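Local coordinates for alpha-L-rhamnosidase (Klebsiella oxytoca, PDB 4XHC), which hydrolyses alpha-L-rhamnosides to release terminal L-rhamnose, as a two-domain glycoside hydrolase of family GH78, at residues A[417-421]-A[432-436]; A[101-107]-A[171-176]. All blocks are in the same frame, centred on the assembly; numbering follows the deposited sequence.

Interaction 1: residues A[417-421]-A[432-436]; sequences QGFYV and SQIWL
Tyr420 and Gln433 join the short strand 419-420, second arm of a beta hairpin with 413-414, to the helix 430-438 that follows it in the helical glycosidase domain. The hairpin opens this strand with a G1 beta bulge, in which Gly418, at positive phi, and Phe419 both face Asp414.

Both direct hydrogen bonds across the contact use the Gln433 amide. It lies against the backbone of Tyr420 and engages it with both its ends: Tyr420 N donates to Gln433 OE1 at 2.9 Å, and Gln433 NE2 donates to Tyr420 O at 3.0 Å. Both bonds are nearly straight, and each acceptor is met on a lone pair in its carbonyl plane. Two turns in the Gln433 chain, chi1 -40° and chi2 -47°, curl the amide round to the strand. NE2 also bonds Ser429 O, so the amide is held from the chain just before the helix as well.

Ring packing flanks this pairing. Phe419 meets the Gln433 amide obliquely, ring against amide with the planes 59° apart, its CD1 lying 3.5 Å from Gln433 CD. On the Tyr420 ring, Leu436 CD1 sits over one face in a CH-pi contact, 3.7 Å from the centroid, while Gln433 OE1 lies at the edge near the ring plane. Trp413 meets the same tyrosine edge-to-face, and helix 444-456 adds Gln446 and Ile450.

At the far end of the ring a water bridges strand and helix: it accepts from Tyr420 OH at 2.7 Å and donates to Leu436 O at 3.2 Å.

Interaction 2: residues A[101-107]-A[171-176]; sequences SHYVGYL and YCFRYL
Tyr103 and Phe173 face each other as a hydrogen-bonded pair in a two-stranded antiparallel ribbon, 102-104 against 171-173, whose axes run at 176°. Their side chains leave on the same face of the ribbon but part company. Tyr103 has the Phe173 O at its ring edge, near the ring plane, and its ring meets His55; the Phe173 ring, with CG beside both the backbone N and the carbonyl carbon (chi1 64°), leans back over the ribbon, towards Leu107. Phe128 and Phe99 each meet the Phe173 ring edge-to-face.

Four backbone bonds tie the ribbon, two between Tyr103 and Phe173 and two between Gly105 and Tyr171. Gly105 pairs with Tyr171, whose ring stacks on Phe128; at the backbone angles of Gly105 a CB would jam against the carbonyl O of Val104.

The other face carries Val104 and Cys172, a non-hydrogen-bonded pair with Val104 CG2 4.2 Å from Cys172 SG.

The two segments leave the ribbon from opposite ends, one turning a corner at Gly105 and the other at Arg174. Leu107 and Leu176 then reach toward each other tip to tip on the Phe173 side of the ribbon, with CD2 of Leu107 3.9 Å from CD2 of Leu176. At the Arg174 end the arginine is extended, its CG 3.3 Å from Ser101 O, and Tyr175 OH lies over one face of its guanidinium, offset toward the rim. That group forms salt bridges with Asp98 and Asp502.

Arg174 and Tyr175 both face Gly129 in a classic beta bulge. The whole is a short antiparallel ribbon through which two strands of the chain pass between the larger antiparallel sheets of the N-terminal beta domain.

Interaction 2 comes first along the chain and closes before interaction 1 opens. They lie on opposite sides of the chain's centre, with centres 42 Å apart and nearest atoms about 25 Å apart. Residues 101-107 and 171-176 belong to the N-terminal beta domain, where they lead into strands 106-115 and 175-182 of two different antiparallel sheets. Interaction 2 borders on the glycosidase domain through the Arg174-Asp502 salt bridge and the hydrogen bond of His102 O with Asn229, whereas interaction 1 is internal to that helical domain, between helices 391-412 and 444-456. The Cys172 side chain is about 14 Å from the bound rhamnose; no residue of either contact lines the rhamnose pocket.

Interaction 1: residues A[417-421]-A[432-436]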
loop_
_atom_site.group_PDB
_atom_site.type_symbol
_atom_site.label_atom_id
_atom_site.label_comp_id
_atom_site.label_asym_id
_atom_site.label_seq_id
_atom_site.Cartn_x
_atom_site.Cartn_y
_atom_site.Cartn_z
ATOM N N GLN A 417 27.649 49.609 17.619
ATOM C CA GLN A 417 27.318 48.727 16.489
ATOM C C GLN A 417 26.096 49.196 15.685
ATOM O O GLN A 417 25.938 48.811 14.530
ATOM C CB GLN A 417 27.074 47.304 16.983
ATOM C CG GLN A 417 28.328 46.583 17.457
ATOM C CD GLN A 417 28.081 45.117 17.710
ATOM O OE1 GLN A 417 28.367 44.277 16.854
ATOM N NE2 GLN A 417 27.483 44.802 18.856
ATOM N N GLY A 418 25.250 50.031 16.294
ATOM C CA GLY A 418 24.036 50.545 15.644
ATOM C C GLY A 418 22.968 49.488 15.467
ATOM O O GLY A 418 22.133 49.597 14.576
ATOM N N PHE A 419 23.005 48.476 16.334
ATOM C CA PHE A 419 22.076 47.350 16.306
ATOM C C PHE A 419 21.688 46.986 17.740
ATOM O O PHE A 419 22.377 47.342 18.693
ATOM C CB PHE A 419 22.721 46.102 15.673
ATOM C CG PHE A 419 22.890 46.163 14.174
ATOM C CD1 PHE A 419 21.812 46.446 13.342
ATOM C CD2 PHE A 419 24.120 45.884 13.586
ATOM C CE1 PHE A 419 21.971 46.490 11.955
ATOM C CE2 PHE A 419 24.278 45.922 12.199
ATOM C CZ PHE A 419 23.202 46.225 11.384
ATOM N N TYR A 420 20.582 46.269 17.883
ATOM C CA TYR A 420 20.219 45.677 19.157
ATOM C C TYR A 420 20.955 44.340 19.326
ATOM O O TYR A 420 21.103 43.583 18.368
ATOM C CB TYR A 420 18.701 45.459 19.245
ATOM C CG TYR A 420 17.867 46.729 19.230
ATOM C CD1 TYR A 420 17.645 47.458 20.398
ATOM C CD2 TYR A 420 17.287 47.192 18.050
ATOM C CE1 TYR A 420 16.876 48.612 20.387
ATOM C CE2 TYR A 420 16.522 48.346 18.027
ATOM C CZ TYR A 420 16.311 49.050 19.197
ATOM O OH TYR A 420 15.542 50.197 19.173
ATOM N N VAL A 421 21.401 44.060 20.548
ATOM C CA VAL A 421 21.983 42.770 20.888
ATOM C C VAL A 421 20.963 41.885 21.623
ATOM O O VAL A 421 19.971 42.371 22.157
ATOM C CB VAL A 421 23.265 42.922 21.730
ATOM C CG1 VAL A 421 24.278 43.782 20.992
ATOM C CG2 VAL A 421 22.973 43.507 23.107
ATOM N N SER A 432 16.365 40.335 15.480
ATOM C CA SER A 432 16.292 41.333 16.535
ATOM C C SER A 432 15.968 42.716 15.987
ATOM O O SER A 432 15.121 43.416 16.533
ATOM C CB SER A 432 17.616 41.397 17.302
ATOM O OG SER A 432 17.946 40.143 17.870
ATOM N N GLN A 433 16.636 43.106 14.906
ATOM C CA GLN A 433 16.479 44.460 14.358
ATOM C C GLN A 433 15.094 44.629 13.752
ATOM O O GLN A 433 14.429 45.638 13.951
ATOM C CB GLN A 433 17.517 44.754 13.274
ATOM C CG GLN A 433 18.915 44.232 13.552
ATOM C CD GLN A 433 19.392 44.537 14.954
ATOM O OE1 GLN A 433 19.172 45.633 15.462
ATOM N NE2 GLN A 433 20.057 43.574 15.581
ATOM N N ILE A 434 14.668 43.620 13.008
ATOM C CA ILE A 434 13.390 43.660 12.305
ATOM C C ILE A 434 12.249 43.838 13.300
ATOM O O ILE A 434 11.392 44.701 13.112
ATOM C CB ILE A 434 13.185 42.367 11.474
ATOM C CG1 ILE A 434 14.167 42.332 10.297
ATOM C CG2 ILE A 434 11.763 42.267 10.950
ATOM C CD1 ILE A 434 14.330 40.964 9.670
ATOM N N TRP A 435 12.255 43.027 14.357
ATOM C CA TRP A 435 11.142 43.013 15.300
ATOM C C TRP A 435 11.116 44.230 16.202
ATOM O O TRP A 435 10.043 44.733 16.522
ATOM C CB TRP A 435 11.116 41.721 16.126
ATOM C CG TRP A 435 10.324 40.671 15.458
ATOM C CD1 TRP A 435 10.792 39.529 14.860
ATOM C CD2 TRP A 435 8.912 40.675 15.260
ATOM N NE1 TRP A 435 9.749 38.818 14.320
ATOM C CE2 TRP A 435 8.583 39.499 14.549
ATOM C CE3 TRP A 435 7.889 41.563 15.605
ATOM C CZ2 TRP A 435 7.266 39.187 14.185
ATOM C CZ3 TRP A 435 6.574 41.252 15.241
ATOM C CH2 TRP A 435 6.278 40.076 14.540
ATOM N N LEU A 436 12.277 44.723 16.608
ATOM C CA LEU A 436 12.305 45.926 17.443
ATOM C C LEU A 436 12.033 47.205 16.643
ATOM O O LEU A 436 11.641 48.218 17.218
ATOM C CB LEU A 436 13.611 46.017 18.232
ATOM C CG LEU A 436 13.692 44.995 19.375
ATOM C CD1 LEU A 436 15.111 44.875 19.909
ATOM C CD2 LEU A 436 12.730 45.332 20.510
HETATM O O HOH W 1 13.852 50.483 17.145
#

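Interaction 2: residues A[101-107]-A[171-176]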
loop_
_atom_site.group_PDB
_atom_site.type_symbol
_atom_site.label_atom_id
_atom_site.label_comp_id
_atom_site.label_asym_id
_atom_site.label_seq_id
_atom_site.Cartn_x
_atom_site.Cartn_y
_atom_site.Cartn_z
ATOM N N SER A 101 1.435 21.880 -13.161
ATOM C CA SER A 101 1.368 22.848 -12.066
ATOM C C SER A 101 1.394 22.095 -10.721
ATOM O O SER A 101 1.632 20.884 -10.673
ATOM C CB SER A 101 0.109 23.716 -12.186
ATOM O OG SER A 101 0.220 24.901 -11.408
ATOM N N HIS A 102 1.155 22.820 -9.636
ATOM C CA HIS A 102 1.156 22.253 -8.297
ATOM C C HIS A 102 -0.285 21.957 -7.899
ATOM O O HIS A 102 -1.117 22.860 -7.893
ATOM C CB HIS A 102 1.766 23.267 -7.338
ATOM C CG HIS A 102 1.927 22.762 -5.943
ATOM N ND1 HIS A 102 3.092 22.177 -5.503
ATOM C CD2 HIS A 102 1.081 22.766 -4.886
ATOM C CE1 HIS A 102 2.954 21.834 -4.236
ATOM N NE2 HIS A 102 1.742 22.178 -3.837
ATOM N N TYR A 103 -0.584 20.703 -7.570
ATOM C CA TYR A 103 -1.951 20.309 -7.241
ATOM C C TYR A 103 -2.054 19.645 -5.865
ATOM O O TYR A 103 -1.111 19.019 -5.381
ATOM C CB TYR A 103 -2.510 19.365 -8.310
ATOM C CG TYR A 103 -2.675 19.998 -9.673
ATOM C CD1 TYR A 103 -3.781 20.784 -9.972
ATOM C CD2 TYR A 103 -1.733 19.793 -10.672
ATOM C CE1 TYR A 103 -3.937 21.351 -11.229
ATOM C CE2 TYR A 103 -1.880 20.356 -11.930
ATOM C CZ TYR A 103 -2.981 21.134 -12.206
ATOM O OH TYR A 103 -3.111 21.688 -13.460
ATOM N N VAL A 104 -3.218 19.806 -5.249
ATOM C CA VAL A 104 -3.554 19.146 -4.005
ATOM C C VAL A 104 -4.815 18.374 -4.272
ATOM O O VAL A 104 -5.823 18.972 -4.636
ATOM C CB VAL A 104 -3.873 20.166 -2.909
ATOM C CG1 VAL A 104 -4.182 19.455 -1.601
ATOM C CG2 VAL A 104 -2.723 21.146 -2.759
ATOM N N GLY A 105 -4.792 17.062 -4.093
ATOM C CA GLY A 105 -5.991 16.296 -4.373
ATOM C C GLY A 105 -5.839 14.796 -4.472
ATOM O O GLY A 105 -4.918 14.206 -3.919
ATOM N N TYR A 106 -6.761 14.184 -5.204
ATOM C CA TYR A 106 -6.903 12.743 -5.217
ATOM C C TYR A 106 -6.617 12.201 -6.605
ATOM O O TYR A 106 -7.101 12.749 -7.594
ATOM C CB TYR A 106 -8.313 12.397 -4.745
ATOM C CG TYR A 106 -8.576 12.925 -3.348
ATOM C CD1 TYR A 106 -9.123 14.198 -3.146
ATOM C CD2 TYR A 106 -8.233 12.170 -2.222
ATOM C CE1 TYR A 106 -9.340 14.694 -1.866
ATOM C CE2 TYR A 106 -8.457 12.655 -0.939
ATOM C CZ TYR A 106 -9.009 13.914 -0.766
ATOM O OH TYR A 106 -9.216 14.382 0.505
ATOM N N LEU A 107 -5.816 11.138 -6.672
ATOM C CA LEU A 107 -5.435 10.509 -7.947
ATOM C C LEU A 107 -6.471 9.479 -8.455
ATOM O O LEU A 107 -6.971 8.655 -7.686
ATOM C CB LEU A 107 -4.075 9.833 -7.801
ATOM C CG LEU A 107 -3.394 9.373 -9.093
ATOM C CD1 LEU A 107 -2.921 10.547 -9.932
ATOM C CD2 LEU A 107 -2.215 8.463 -8.778
ATOM N N TYR A 171 -2.920 13.823 -1.834
ATOM C CA TYR A 171 -1.514 14.057 -2.127
ATOM C C TYR A 171 -1.319 15.489 -2.614
ATOM O O TYR A 171 -2.251 16.113 -3.115
ATOM C CB TYR A 171 -1.008 13.054 -3.178
ATOM C CG TYR A 171 -1.110 11.605 -2.740
ATOM C CD1 TYR A 171 -0.219 11.072 -1.816
ATOM C CD2 TYR A 171 -2.107 10.768 -3.246
ATOM C CE1 TYR A 171 -0.321 9.750 -1.403
ATOM C CE2 TYR A 171 -2.213 9.442 -2.846
ATOM C CZ TYR A 171 -1.319 8.935 -1.925
ATOM O OH TYR A 171 -1.421 7.624 -1.515
ATOM N N CYS A 172 -0.104 16.002 -2.446
ATOM C CA CYS A 172 0.258 17.337 -2.888
ATOM C C CYS A 172 1.461 17.188 -3.775
ATOM O O CYS A 172 2.512 16.775 -3.313
ATOM C CB CYS A 172 0.611 18.204 -1.689
ATOM S SG CYS A 172 1.226 19.846 -2.119
ATOM N N PHE A 173 1.323 17.495 -5.053
ATOM C CA PHE A 173 2.387 17.166 -5.989
ATOM C C PHE A 173 2.309 17.897 -7.316
ATOM O O PHE A 173 1.272 18.423 -7.699
ATOM C CB PHE A 173 2.375 15.656 -6.270
ATOM C CG PHE A 173 1.120 15.173 -6.946
ATOM C CD1 PHE A 173 -0.033 14.939 -6.211
ATOM C CD2 PHE A 173 1.088 14.959 -8.314
ATOM C CE1 PHE A 173 -1.198 14.503 -6.824
ATOM C CE2 PHE A 173 -0.069 14.520 -8.931
ATOM C CZ PHE A 173 -1.212 14.290 -8.185
ATOM N N ARG A 174 3.441 17.909 -8.008
ATOM C CA ARG A 174 3.478 18.197 -9.428
ATOM C C ARG A 174 3.887 16.965 -10.268
ATOM O O ARG A 174 3.329 16.737 -11.346
ATOM C CB ARG A 174 4.424 19.349 -9.711
ATOM C CG ARG A 174 4.589 19.549 -11.198
ATOM C CD ARG A 174 5.189 20.876 -11.577
ATOM N NE ARG A 174 5.540 20.836 -12.988
ATOM C CZ ARG A 174 6.017 21.862 -13.673
ATOM N NH1 ARG A 174 6.190 23.040 -13.091
ATOM N NH2 ARG A 174 6.308 21.703 -14.948
ATOM N N TYR A 175 4.872 16.200 -9.792
ATOM C CA TYR A 175 5.358 15.024 -10.518
ATOM C C TYR A 175 4.871 13.746 -9.858
ATOM O O TYR A 175 4.715 13.687 -8.631
ATOM C CB TYR A 175 6.888 15.020 -10.617
ATOM C CG TYR A 175 7.422 16.252 -11.285
ATOM C CD1 TYR A 175 7.519 16.342 -12.671
ATOM C CD2 TYR A 175 7.803 17.355 -10.529
ATOM C CE1 TYR A 175 7.997 17.492 -13.283
ATOM C CE2 TYR A 175 8.275 18.511 -11.127
ATOM C CZ TYR A 175 8.373 18.571 -12.498
ATOM O OH TYR A 175 8.843 19.727 -13.056
ATOM N N LEU A 176 4.634 12.736 -10.695
ATOM C CA LEU A 176 4.209 11.418 -10.259
ATOM C C LEU A 176 5.052 10.357 -10.965
ATOM O O LEU A 176 5.030 10.252 -12.180
ATOM C CB LEU A 176 2.733 11.203 -10.592
ATOM C CG LEU A 176 2.237 9.754 -10.518
ATOM C CD1 LEU A 176 2.402 9.208 -9.107
ATOM C CD2 LEU A 176 0.791 9.647 -10.961
#